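Local coordinates for protein glycosyltransferase (Rickettsia africae, PDB 7MI0) that probably transfers a sugar from an activated donor to an acceptor, as a GT-B-fold glycosyltransferase of family GT4, at residues 44-49 / 384-389; 56-61 / 76-81; 189-194 / 311-316; 214-219 / 243-248; 297-302 / 319-324. All coordinates share one frame; numbering follows the deposited sequence.

Contact 1 (44-49 / 384-389)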
# COMPACT_ATOMS: atom_id res chain seq x y z
N LYS A 44 7.18 6.58 -14.02
CA LYS A 44 6.61 7.80 -14.59
C LYS A 44 7.37 9.03 -14.14
O LYS A 44 7.66 9.93 -14.94
CB LYS A 44 5.14 7.93 -14.21
CG LYS A 44 4.20 7.04 -15.00
CD LYS A 44 2.80 7.03 -14.38
CE LYS A 44 2.20 8.41 -14.35
NZ LYS A 44 0.92 8.42 -13.60
N TYR A 45 7.70 9.10 -12.85
CA TYR A 45 8.41 10.25 -12.30
C TYR A 45 9.81 10.36 -12.90
O TYR A 45 10.25 11.46 -13.27
CB TYR A 45 8.47 10.12 -10.78
CG TYR A 45 9.13 11.25 -10.05
CD1 TYR A 45 8.65 12.54 -10.15
CD2 TYR A 45 10.22 11.01 -9.22
CE1 TYR A 45 9.24 13.58 -9.45
CE2 TYR A 45 10.82 12.04 -8.52
CZ TYR A 45 10.33 13.32 -8.63
OH TYR A 45 10.93 14.34 -7.93
N LEU A 46 10.52 9.24 -13.02
CA LEU A 46 11.84 9.26 -13.65
C LEU A 46 11.75 9.74 -15.10
O LEU A 46 12.64 10.47 -15.56
CB LEU A 46 12.47 7.87 -13.58
CG LEU A 46 12.92 7.38 -12.20
CD1 LEU A 46 13.13 5.88 -12.18
CD2 LEU A 46 14.19 8.10 -11.78
N LYS A 47 10.69 9.36 -15.82
CA LYS A 47 10.52 9.82 -17.19
C LYS A 47 10.44 11.34 -17.26
O LYS A 47 11.14 11.97 -18.06
CB LYS A 47 9.27 9.20 -17.82
CG LYS A 47 9.53 7.92 -18.58
CD LYS A 47 8.36 7.58 -19.50
CE LYS A 47 8.06 8.73 -20.45
NZ LYS A 47 7.20 8.31 -21.58
N ILE A 48 9.57 11.94 -16.43
CA ILE A 48 9.35 13.38 -16.46
C ILE A 48 10.65 14.13 -16.23
O ILE A 48 10.92 15.15 -16.87
CB ILE A 48 8.28 13.78 -15.43
CG1 ILE A 48 6.92 13.22 -15.82
CG2 ILE A 48 8.21 15.28 -15.28
CD1 ILE A 48 5.88 13.37 -14.73
N LEU A 49 11.48 13.63 -15.32
CA LEU A 49 12.75 14.27 -15.00
C LEU A 49 13.84 13.99 -16.03
O LEU A 49 14.98 14.42 -15.84
CB LEU A 49 13.22 13.82 -13.62
CG LEU A 49 12.27 14.28 -12.51
CD1 LEU A 49 12.64 13.62 -11.19
CD2 LEU A 49 12.32 15.79 -12.38
N LYS A 384 11.72 11.19 -2.28
CA LYS A 384 12.60 10.41 -1.42
C LYS A 384 13.26 9.27 -2.18
O LYS A 384 14.40 8.90 -1.87
CB LYS A 384 11.83 9.87 -0.22
CG LYS A 384 11.40 10.94 0.77
CD LYS A 384 10.75 10.29 1.98
CE LYS A 384 10.24 11.30 2.96
NZ LYS A 384 9.39 10.65 3.99
N ASN A 385 12.58 8.71 -3.18
CA ASN A 385 13.20 7.68 -4.01
C ASN A 385 14.36 8.24 -4.82
O ASN A 385 15.42 7.61 -4.93
CB ASN A 385 12.17 7.05 -4.94
CG ASN A 385 11.61 5.77 -4.39
OD1 ASN A 385 12.27 4.73 -4.40
ND2 ASN A 385 10.38 5.83 -3.88
N LEU A 386 14.17 9.42 -5.42
CA LEU A 386 15.23 10.01 -6.22
C LEU A 386 16.43 10.39 -5.36
O LEU A 386 17.58 10.29 -5.82
CB LEU A 386 14.70 11.22 -6.98
CG LEU A 386 15.44 11.62 -8.25
CD1 LEU A 386 15.02 10.71 -9.38
CD2 LEU A 386 15.19 13.07 -8.60
N GLU A 387 16.18 10.81 -4.12
CA GLU A 387 17.28 11.17 -3.22
C GLU A 387 18.16 9.96 -2.92
O GLU A 387 19.39 10.05 -2.99
CB GLU A 387 16.72 11.77 -1.93
CG GLU A 387 16.01 13.09 -2.13
CD GLU A 387 16.96 14.20 -2.56
OE1 GLU A 387 17.87 14.53 -1.78
OE2 GLU A 387 16.78 14.75 -3.68
N ILE A 388 17.54 8.82 -2.58
CA ILE A 388 18.33 7.63 -2.27
C ILE A 388 19.07 7.14 -3.51
O ILE A 388 20.17 6.58 -3.40
CB ILE A 388 17.44 6.54 -1.65
CG1 ILE A 388 18.30 5.47 -0.98
CG2 ILE A 388 16.54 5.89 -2.68
CD1 ILE A 388 19.11 5.99 0.17
N TYR A 389 18.52 7.37 -4.71
CA TYR A 389 19.26 7.09 -5.93
C TYR A 389 20.53 7.92 -5.99
O TYR A 389 21.61 7.41 -6.29
CB TYR A 389 18.40 7.35 -7.17
CG TYR A 389 17.28 6.36 -7.38
CD1 TYR A 389 17.34 5.09 -6.84
CD2 TYR A 389 16.15 6.70 -8.13
CE1 TYR A 389 16.32 4.17 -7.03
CE2 TYR A 389 15.12 5.79 -8.33
CZ TYR A 389 15.21 4.53 -7.77
OH TYR A 389 14.21 3.61 -7.95

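Contact 2 (56-61 / 76-81)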
# COMPACT_ATOMS: atom_id res chain seq x y z
N ILE A 56 11.89 -4.79 -15.48
CA ILE A 56 11.86 -6.22 -15.75
C ILE A 56 10.75 -6.83 -14.90
O ILE A 56 10.71 -6.65 -13.68
CB ILE A 56 13.22 -6.88 -15.44
CG1 ILE A 56 14.25 -6.46 -16.49
CG2 ILE A 56 13.09 -8.39 -15.42
CD1 ILE A 56 15.63 -7.03 -16.22
N SER A 57 9.84 -7.55 -15.56
CA SER A 57 8.69 -8.15 -14.90
C SER A 57 8.43 -9.52 -15.51
O SER A 57 8.95 -9.85 -16.58
CB SER A 57 7.45 -7.25 -15.03
OG SER A 57 6.26 -7.97 -14.80
N VAL A 58 7.62 -10.31 -14.82
CA VAL A 58 7.16 -11.58 -15.37
C VAL A 58 6.05 -11.40 -16.40
O VAL A 58 5.55 -12.39 -16.93
CB VAL A 58 6.65 -12.54 -14.28
CG1 VAL A 58 7.69 -12.70 -13.19
CG2 VAL A 58 5.33 -12.03 -13.71
N GLY A 59 5.66 -10.16 -16.68
CA GLY A 59 4.58 -9.91 -17.61
C GLY A 59 3.25 -9.69 -16.92
O GLY A 59 3.17 -8.97 -15.92
N GLY A 60 2.19 -10.31 -17.45
CA GLY A 60 0.88 -10.17 -16.86
C GLY A 60 0.28 -8.79 -17.06
O GLY A 60 0.75 -7.97 -17.84
N THR A 61 -0.79 -8.54 -16.30
CA THR A 61 -1.58 -7.32 -16.43
C THR A 61 -0.74 -6.05 -16.29
O THR A 61 -1.13 -5.00 -16.81
CB THR A 61 -2.70 -7.31 -15.39
OG1 THR A 61 -2.17 -7.72 -14.12
CG2 THR A 61 -3.81 -8.27 -15.79
N MET A 76 10.53 -11.50 -18.44
CA MET A 76 11.53 -12.45 -17.98
C MET A 76 10.90 -13.31 -16.90
O MET A 76 10.11 -12.81 -16.09
CB MET A 76 12.77 -11.73 -17.45
CG MET A 76 13.91 -12.64 -17.02
SD MET A 76 15.36 -11.73 -16.43
CE MET A 76 15.80 -10.82 -17.91
N ASN A 77 11.24 -14.59 -16.88
CA ASN A 77 10.58 -15.56 -16.01
C ASN A 77 11.50 -15.90 -14.85
O ASN A 77 12.53 -16.54 -15.03
CB ASN A 77 10.21 -16.82 -16.80
CG ASN A 77 9.19 -16.53 -17.89
OD1 ASN A 77 8.31 -15.69 -17.73
ND2 ASN A 77 9.31 -17.24 -19.02
N SER A 78 11.10 -15.48 -13.65
CA SER A 78 11.88 -15.74 -12.45
C SER A 78 11.64 -17.16 -11.95
O SER A 78 10.52 -17.68 -12.02
CB SER A 78 11.53 -14.74 -11.35
OG SER A 78 10.22 -14.98 -10.85
N ASN A 79 12.70 -17.79 -11.44
CA ASN A 79 12.58 -19.12 -10.86
C ASN A 79 13.66 -19.33 -9.80
O ASN A 79 14.76 -19.82 -10.11
CB ASN A 79 12.67 -20.20 -11.93
CG ASN A 79 12.47 -21.60 -11.37
OD1 ASN A 79 11.69 -21.79 -10.44
ND2 ASN A 79 13.17 -22.58 -11.93
N SER A 80 13.36 -18.98 -8.55
CA SER A 80 14.37 -18.97 -7.49
C SER A 80 14.74 -20.37 -7.02
O SER A 80 15.49 -20.52 -6.05
CB SER A 80 13.85 -18.13 -6.32
OG SER A 80 12.53 -18.51 -5.96
N LYS A 81 14.25 -21.40 -7.71
CA LYS A 81 14.40 -22.77 -7.27
C LYS A 81 15.43 -23.55 -8.09
O LYS A 81 15.68 -24.72 -7.80
CB LYS A 81 13.05 -23.49 -7.34

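Contact 3 (189-194 / 311-316)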
# COMPACT_ATOMS: atom_id res chain seq x y z
N PHE A 189 -6.84 11.87 -5.21
CA PHE A 189 -7.65 11.88 -3.99
C PHE A 189 -7.72 13.32 -3.48
O PHE A 189 -6.97 13.74 -2.60
CB PHE A 189 -7.09 10.93 -2.95
CG PHE A 189 -7.19 9.49 -3.33
CD1 PHE A 189 -8.32 8.75 -3.03
CD2 PHE A 189 -6.15 8.86 -3.99
CE1 PHE A 189 -8.42 7.42 -3.38
CE2 PHE A 189 -6.24 7.53 -4.35
CZ PHE A 189 -7.38 6.81 -4.05
N ASP A 190 -8.64 14.08 -4.07
CA ASP A 190 -8.80 15.50 -3.77
C ASP A 190 -10.29 15.81 -3.71
O ASP A 190 -10.97 15.78 -4.74
CB ASP A 190 -8.10 16.35 -4.83
CG ASP A 190 -8.23 17.85 -4.58
OD1 ASP A 190 -8.64 18.26 -3.47
OD2 ASP A 190 -7.92 18.63 -5.51
N PRO A 191 -10.83 16.11 -2.52
CA PRO A 191 -12.27 16.37 -2.41
C PRO A 191 -12.76 17.52 -3.27
O PRO A 191 -13.96 17.59 -3.57
CB PRO A 191 -12.46 16.67 -0.92
CG PRO A 191 -11.31 16.00 -0.26
CD PRO A 191 -10.16 16.16 -1.21
N ALA A 192 -11.86 18.42 -3.69
CA ALA A 192 -12.24 19.51 -4.60
C ALA A 192 -12.58 19.02 -6.00
O ALA A 192 -13.08 19.81 -6.80
CB ALA A 192 -11.11 20.55 -4.66
N ASN A 193 -12.32 17.75 -6.31
CA ASN A 193 -12.67 17.17 -7.59
C ASN A 193 -14.05 16.52 -7.61
O ASN A 193 -14.55 16.18 -8.69
CB ASN A 193 -11.62 16.14 -8.01
CG ASN A 193 -10.37 16.78 -8.57
OD1 ASN A 193 -10.26 18.01 -8.64
ND2 ASN A 193 -9.40 15.95 -8.95
N LEU A 194 -14.67 16.33 -6.44
CA LEU A 194 -16.00 15.75 -6.40
C LEU A 194 -17.03 16.74 -6.93
O LEU A 194 -17.02 17.92 -6.57
CB LEU A 194 -16.35 15.34 -4.97
CG LEU A 194 -15.37 14.36 -4.33
CD1 LEU A 194 -15.78 14.09 -2.89
CD2 LEU A 194 -15.29 13.07 -5.13
N ALA A 311 -6.71 11.55 3.14
CA ALA A 311 -6.63 12.50 2.03
C ALA A 311 -8.00 13.05 1.66
O ALA A 311 -8.11 14.20 1.21
CB ALA A 311 -5.97 11.84 0.82
N MET A 312 -9.05 12.26 1.85
CA MET A 312 -10.40 12.65 1.45
C MET A 312 -11.16 13.37 2.56
O MET A 312 -12.37 13.56 2.43
CB MET A 312 -11.18 11.42 0.98
CG MET A 312 -10.64 10.80 -0.29
SD MET A 312 -10.57 11.93 -1.70
CE MET A 312 -12.31 12.31 -1.92
N LYS A 313 -10.47 13.78 3.63
CA LYS A 313 -11.06 14.57 4.72
C LYS A 313 -12.17 13.80 5.44
O LYS A 313 -13.24 14.33 5.73
CB LYS A 313 -11.58 15.93 4.22
CG LYS A 313 -10.52 16.91 3.76
CD LYS A 313 -11.13 18.21 3.24
CE LYS A 313 -10.10 19.33 3.12
NZ LYS A 313 -10.67 20.62 2.64
N LYS A 314 -11.89 12.53 5.75
CA LYS A 314 -12.86 11.66 6.40
C LYS A 314 -12.44 11.35 7.83
O LYS A 314 -11.28 11.52 8.22
CB LYS A 314 -13.03 10.36 5.61
CG LYS A 314 -13.46 10.57 4.18
CD LYS A 314 -14.76 11.37 4.13
CE LYS A 314 -15.04 11.86 2.72
NZ LYS A 314 -16.39 12.45 2.57
N LEU A 315 -13.40 10.89 8.63
CA LEU A 315 -13.09 10.32 9.93
C LEU A 315 -12.62 8.89 9.73
O LEU A 315 -13.35 8.07 9.16
CB LEU A 315 -14.30 10.38 10.86
CG LEU A 315 -14.76 11.77 11.29
CD1 LEU A 315 -15.86 11.66 12.33
CD2 LEU A 315 -13.59 12.60 11.82
N VAL A 316 -11.41 8.59 10.17
CA VAL A 316 -10.74 7.33 9.88
C VAL A 316 -10.55 6.54 11.17
O VAL A 316 -10.07 7.09 12.18
CB VAL A 316 -9.38 7.56 9.19
CG1 VAL A 316 -8.52 6.31 9.30
CG2 VAL A 316 -9.59 7.95 7.73

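Contact 4 (214-219 / 243-248)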
# COMPACT_ATOMS: atom_id res chain seq x y z
N ILE A 214 -22.66 7.03 6.30
CA ILE A 214 -22.16 5.99 5.41
C ILE A 214 -20.81 5.52 5.92
O ILE A 214 -19.89 6.32 6.09
CB ILE A 214 -22.06 6.48 3.95
CG1 ILE A 214 -23.40 7.06 3.47
CG2 ILE A 214 -21.56 5.36 3.04
CD1 ILE A 214 -24.55 6.11 3.59
N ILE A 215 -20.68 4.21 6.15
CA ILE A 215 -19.44 3.60 6.61
C ILE A 215 -18.84 2.82 5.46
O ILE A 215 -19.46 1.87 4.96
CB ILE A 215 -19.68 2.69 7.82
CG1 ILE A 215 -20.34 3.46 8.96
CG2 ILE A 215 -18.37 2.06 8.26
CD1 ILE A 215 -20.81 2.57 10.09
N LEU A 216 -17.65 3.21 5.03
CA LEU A 216 -16.96 2.52 3.95
C LEU A 216 -15.83 1.69 4.52
O LEU A 216 -14.95 2.22 5.21
CB LEU A 216 -16.42 3.51 2.92
CG LEU A 216 -15.82 2.87 1.67
CD1 LEU A 216 -16.91 2.16 0.86
CD2 LEU A 216 -15.12 3.93 0.83
N MET A 217 -15.86 0.39 4.26
CA MET A 217 -14.69 -0.45 4.50
C MET A 217 -14.12 -0.90 3.16
O MET A 217 -14.59 -1.89 2.58
CB MET A 217 -15.03 -1.66 5.37
CG MET A 217 -13.79 -2.45 5.73
SD MET A 217 -14.18 -3.97 6.60
CE MET A 217 -12.54 -4.65 6.81
N PRO A 218 -13.13 -0.21 2.62
CA PRO A 218 -12.48 -0.63 1.37
C PRO A 218 -11.35 -1.61 1.68
O PRO A 218 -10.18 -1.27 1.84
CB PRO A 218 -11.96 0.69 0.80
CG PRO A 218 -12.19 1.75 1.88
CD PRO A 218 -12.56 1.05 3.13
N SER A 219 -11.72 -2.88 1.81
CA SER A 219 -10.78 -3.94 2.12
C SER A 219 -11.05 -5.13 1.22
O SER A 219 -12.21 -5.49 0.98
CB SER A 219 -10.90 -4.39 3.59
OG SER A 219 -10.25 -3.49 4.46
N TYR A 243 -25.41 3.02 7.14
CA TYR A 243 -25.32 2.18 5.95
C TYR A 243 -23.85 1.90 5.68
O TYR A 243 -23.08 2.83 5.41
CB TYR A 243 -25.98 2.83 4.74
CG TYR A 243 -26.05 1.94 3.53
CD1 TYR A 243 -26.78 0.75 3.56
CD2 TYR A 243 -25.40 2.28 2.35
CE1 TYR A 243 -26.85 -0.07 2.46
CE2 TYR A 243 -25.47 1.46 1.24
CZ TYR A 243 -26.20 0.29 1.29
OH TYR A 243 -26.27 -0.53 0.19
N CYS A 244 -23.46 0.63 5.75
CA CYS A 244 -22.06 0.23 5.62
C CYS A 244 -21.81 -0.43 4.28
O CYS A 244 -22.52 -1.37 3.90
CB CYS A 244 -21.66 -0.72 6.74
SG CYS A 244 -19.94 -1.22 6.61
N LEU A 245 -20.79 0.05 3.57
CA LEU A 245 -20.39 -0.49 2.28
C LEU A 245 -19.05 -1.21 2.41
O LEU A 245 -18.06 -0.63 2.86
CB LEU A 245 -20.27 0.62 1.24
CG LEU A 245 -21.55 1.29 0.76
CD1 LEU A 245 -21.22 2.60 0.08
CD2 LEU A 245 -22.29 0.37 -0.20
N MET A 246 -19.03 -2.48 2.01
CA MET A 246 -17.81 -3.28 1.95
C MET A 246 -17.44 -3.46 0.49
O MET A 246 -18.07 -4.25 -0.23
CB MET A 246 -18.01 -4.63 2.63
CG MET A 246 -18.09 -4.55 4.14
SD MET A 246 -18.77 -6.05 4.86
CE MET A 246 -18.37 -5.78 6.59
N VAL A 247 -16.42 -2.73 0.04
CA VAL A 247 -16.00 -2.76 -1.36
C VAL A 247 -14.57 -3.28 -1.44
O VAL A 247 -13.69 -2.82 -0.71
CB VAL A 247 -16.13 -1.38 -2.02
CG1 VAL A 247 -17.59 -0.97 -2.10
CG2 VAL A 247 -15.33 -0.34 -1.26
N GLY A 248 -14.36 -4.25 -2.32
CA GLY A 248 -13.08 -4.91 -2.48
C GLY A 248 -13.26 -6.21 -3.22
O GLY A 248 -14.38 -6.68 -3.44

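Contact 5 (297-302 / 319-324)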
# COMPACT_ATOMS: atom_id res chain seq x y z
N ILE A 297 -6.91 -7.65 11.58
CA ILE A 297 -6.50 -8.29 12.82
C ILE A 297 -5.12 -8.91 12.72
O ILE A 297 -4.61 -9.42 13.73
CB ILE A 297 -7.54 -9.34 13.26
CG1 ILE A 297 -7.67 -10.43 12.20
CG2 ILE A 297 -8.87 -8.67 13.50
CD1 ILE A 297 -8.78 -11.40 12.48
N GLU A 298 -4.50 -8.89 11.54
CA GLU A 298 -3.11 -9.23 11.35
C GLU A 298 -2.39 -8.03 10.74
O GLU A 298 -2.97 -7.32 9.92
CB GLU A 298 -2.96 -10.47 10.44
CG GLU A 298 -3.39 -11.77 11.12
CD GLU A 298 -3.16 -13.02 10.27
OE1 GLU A 298 -2.22 -13.03 9.44
OE2 GLU A 298 -3.92 -14.00 10.45
N PRO A 299 -1.14 -7.78 11.14
CA PRO A 299 -0.53 -6.48 10.83
C PRO A 299 -0.31 -6.29 9.34
O PRO A 299 -0.10 -7.25 8.58
CB PRO A 299 0.81 -6.54 11.57
CG PRO A 299 1.11 -8.00 11.68
CD PRO A 299 -0.22 -8.68 11.84
N GLU A 300 -0.39 -5.04 8.92
CA GLU A 300 -0.12 -4.64 7.54
C GLU A 300 1.08 -3.71 7.52
O GLU A 300 1.25 -2.89 8.42
CB GLU A 300 -1.33 -3.96 6.91
CG GLU A 300 -2.52 -4.88 6.73
CD GLU A 300 -3.70 -4.18 6.08
OE1 GLU A 300 -4.32 -3.32 6.74
OE2 GLU A 300 -3.99 -4.51 4.91
N ALA A 301 1.90 -3.85 6.48
CA ALA A 301 3.08 -3.01 6.36
C ALA A 301 2.71 -1.53 6.35
O ALA A 301 3.42 -0.70 6.92
CB ALA A 301 3.86 -3.38 5.10
N PHE A 302 1.59 -1.20 5.72
CA PHE A 302 1.06 0.16 5.72
C PHE A 302 -0.42 0.09 5.37
O PHE A 302 -0.84 -0.77 4.58
CB PHE A 302 1.80 1.06 4.72
CG PHE A 302 1.54 0.72 3.28
CD1 PHE A 302 2.25 -0.28 2.65
CD2 PHE A 302 0.58 1.42 2.56
CE1 PHE A 302 2.01 -0.58 1.32
CE2 PHE A 302 0.33 1.12 1.24
CZ PHE A 302 1.05 0.12 0.61
N THR A 319 -7.24 -0.24 13.03
CA THR A 319 -6.73 -1.10 14.09
C THR A 319 -5.27 -0.78 14.37
O THR A 319 -4.48 -0.57 13.45
CB THR A 319 -6.88 -2.57 13.71
OG1 THR A 319 -6.48 -2.76 12.35
CG2 THR A 319 -8.31 -3.01 13.88
N ASN A 320 -4.92 -0.76 15.65
CA ASN A 320 -3.58 -0.38 16.09
C ASN A 320 -2.66 -1.59 15.93
O ASN A 320 -2.34 -2.30 16.88
CB ASN A 320 -3.61 0.12 17.52
CG ASN A 320 -2.24 0.49 18.03
OD1 ASN A 320 -1.29 0.60 17.25
ND2 ASN A 320 -2.12 0.69 19.34
N ILE A 321 -2.23 -1.82 14.69
CA ILE A 321 -1.47 -3.03 14.38
C ILE A 321 -0.70 -2.83 13.08
O ILE A 321 -1.24 -2.34 12.09
CB ILE A 321 -2.41 -4.25 14.32
CG1 ILE A 321 -1.63 -5.53 14.09
CG2 ILE A 321 -3.47 -4.08 13.24
CD1 ILE A 321 -2.51 -6.74 13.98
N GLY A 322 0.57 -3.21 13.09
CA GLY A 322 1.38 -3.03 11.91
C GLY A 322 1.58 -1.56 11.60
O GLY A 322 1.53 -0.69 12.48
N GLY A 323 1.80 -1.27 10.32
CA GLY A 323 1.94 0.11 9.91
C GLY A 323 0.65 0.84 9.65
O GLY A 323 0.68 1.98 9.18
N ALA A 324 -0.50 0.22 9.96
CA ALA A 324 -1.80 0.78 9.60
C ALA A 324 -2.13 2.02 10.42
O ALA A 324 -2.88 2.89 9.95
CB ALA A 324 -2.89 -0.28 9.77

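Contact 1 (44-49 / 384-389)
Leu-46 and Leu-386 mark the closest approach of the two backbones, with their CA atoms 8.2 Å apart. Segment 44-49 holds the last turn of helix 35-48 and Leu-49 just beyond it, and segment 384-389 lies within helix 378-393. The short helical segments cross at -70°, with their axes 11.5 Å apart. The space between them is bridged by apolar side chains alone. Leu-386 is the centre, and its two methyl groups take different partners. CD1 of Leu-386 meets CD2 of Leu-46 at 3.6 Å, and the two side chains run antiparallel past one another. CD2 of Leu-386 instead meets CD1 of Leu-49 tip to tip, at 3.7 Å. The CG of Leu-386 stands anti to its backbone N (chi1 -156°), which sends the fork toward both leucines. The two helices belong to distant parts of the chain. Helix 378-393 is the C-terminal helix, and here it packs on the N-terminal domain, the crossing-back seen in many GT-B enzymes. At the flanks are two tyrosines. The ring of Tyr-45 turns its edge to CB of Leu-386, while CD1 of Leu-49 lies over one of its faces. CD2 of Leu-46 also reaches CE2 of Tyr-389, at 4.3 Å and obliquely to the ring. The hydroxyl of Tyr-389 is hydrogen-bonded to His-106 ND1, which ties this ring to strand 104-107 of the N-terminal sheet.

Contact 2 (56-61 / 76-81)
Ile-56 and Met-76 form the apolar half of this contact. CG2 of Ile-56 rests 3.9 Å from CB of Met-76. The methionine is extended through its first two torsions (chi1 -176°, chi2 179°), which carries SD of Met-76 past CG2 of Ile-56. The bend at chi3 (-62°) then turns CE of Met-76 to 4.2 Å from CD1 of Ile-56. Leu-92 and Asn-89 of helix 83-100 also touch the methionine. Val-58 works differently. Its CG1 leans toward the carbonyl O of Met-76, and the CA-H of Val-58 points at that oxygen, with Val-58 CA and Met-76 O 3.3 Å apart. CG1 of Val-58 lies 4.1 Å from OG of Ser-78, on the more exposed side. Between these groups, Met-76 N gives a bent hydrogen bond to Ser-57 O, at 2.9 Å. The side chain of Ser-57 turns away from Met-76. OG of Ser-57 accepts from Gly-59 N at 2.9 Å, which makes an ST turn at the end of strand 52-57. The arrangement belongs to the border of a parallel Rossmann-like sheet, where outermost strand 72-75 and its neighbour 52-57 both run out into loops.

Contact 3 (189-194 / 311-316)
Met-312 fills the tight part of this contact, curling back against Phe-189, Pro-191 and Leu-194. Its chain bends at both chi2 (-57°) and chi3 (-63°), which folds the sulfur and the terminal methyl toward segment 189-194. SD of Met-312 lies 3.8 Å from CB of Phe-189. It also sits at the edge of the Phe-189 ring, close to the ring plane and 5.4 Å from the centroid, in a Met-aromatic contact. The two side chains are roughly perpendicular. Beyond the sulfur, CE of Met-312 is 4.0 Å from CD1 of Leu-194. Pro-191 completes this side, with CG of Pro-191 3.8 Å from the carbonyl O of Met-312. Ala-311 adds one methyl, with CB of Ala-311 4.0 Å from CB of Phe-189.

The other side is looser. Here the extended chain of Lys-313 passes Pro-191, with CD of Lys-313 4.1 Å from CG of Pro-191. Asp-190 turns its side chain away from segment 311-316. OD1 of Asp-190 accepts from Ala-192 N at 3.2 Å, from well above the carboxylate plane. This Asx turn opens the 3-10 segment 191-193. Arg-369 of helix 359-375 bridges the two backbones: its NH1 is hydrogen-bonded to both Phe-189 O and Ala-311 O.

The segments meet through van der Waals contacts of carbon, sulfur and backbone carbonyls, with no direct hydrogen bond between them. The contact is therefore apolar in character, consistent with burial of the Met-312 side chain, and the polar link is indirect, through the arginine.

Contact 4 (214-219 / 243-248)
Ile-215 O accepts from Leu-245 N at 2.6 Å, the shortest hydrogen bond between these strands. It is nearly straight, with an N-H...O angle of 165°. The CA-H of Cys-244 also points at this oxygen. The carbonyl O of Leu-245 accepts from Met-217 N at 2.8 Å. Ile-215 N binds Tyr-243 O at 2.9 Å, with the donor tilted out of the carbonyl plane. The ladder weakens toward its end, where Val-247 N reaches Met-217 O at 3.2 Å.

Strands 214-218 and 243-247 are neighbours in the parallel sheet of the C-terminal Rossmann-like domain. Helix 227-235 joins them, so the three elements make a beta-alpha-beta unit.

One face of the sheet carries Ile-214, Leu-216, Tyr-243, Leu-245 and Val-247. CD1 of Leu-216 touches CG2 of Val-247 at 3.6 Å, one side chain lying crosswise to the other. With CG of Leu-216 opposite its backbone N (chi1 -173°), the side chain leans over the neighbouring strand, and CD1 of Leu-216 also reaches CB of Leu-245 at 3.7 Å. Ile-214 and Tyr-243 lie side by side, with CD1 of Ile-214 at the edge of the ring and 3.8 Å from CB of Tyr-243. The hydroxyl of Tyr-243 is hydrogen-bonded to Tyr-206 O. Leu-285 of helix 282-287 covers the three leucine and valine side chains. On the other face, CG2 of Ile-215 lies 4.0 Å from SG of Cys-244, and helix 227-235 packs on Met-217, Cys-244 and Met-246.

Contact 5 (297-302 / 319-324)
Pro-299 and Ile-321 meet where two loops of the C-terminal domain come together, as at the cleft side of a GT-B fold. The sequence around Glu-300 fits the first glutamate of the E-x7-E motif of GT4 enzymes. The first torsion of Ile-321 (chi1 -176°) points CG1 away from its own amide nitrogen. This brings CG1 of Ile-321 obliquely across the proline, 3.7 Å from CB of Pro-299. CD1 of Ile-321 goes further and packs 3.7 Å from CD of Pro-299, near the carbonyl O of Ile-297. Gly-322 CA comes in beside CB of Pro-299, at 3.6 Å.

The next shell is backbone. Ile-321 to Ala-324 form a type II' turn, which presents Gly-323 N to Glu-300 O in a hydrogen bond of 2.6 Å. The donor stands nearly in line with the carbonyl bond. The carboxylate of Glu-300 is held from outside: OE2 forms a salt bridge with Lys-225, and OE1 has a weak bond to Ser-296 OG. Phe-161, on the N-terminal domain side, touches Pro-299. Ala-301 O accepts from Ser-159 OG, and the CA-H of Gly-323 points at the same oxygen, with Gly-323 CA and Ala-301 O 3.4 Å apart.

Overall arrangement
The five contacts spread over both halves of a GT-B fold. Contact 1 spans nearly the whole chain and encloses the other four in sequence. It brings the C-terminal helix 378-393 back to helix 35-48, which ties the chain's end to the N-terminal domain. Contact 2 comes next, at the edge of the N-terminal sheet; its centre is about 24 Å from that of contact 1. Contacts 3, 4 and 5 belong with the C-terminal sheet. Contact 4 lies within the sequence spanned by contact 3, at about 16 Å between centres. Contacts 3 and 5 interleave, and their segments adjoin in sequence. Contact 5 is nearest the chain's centre, consistent with a place at the cleft between domains.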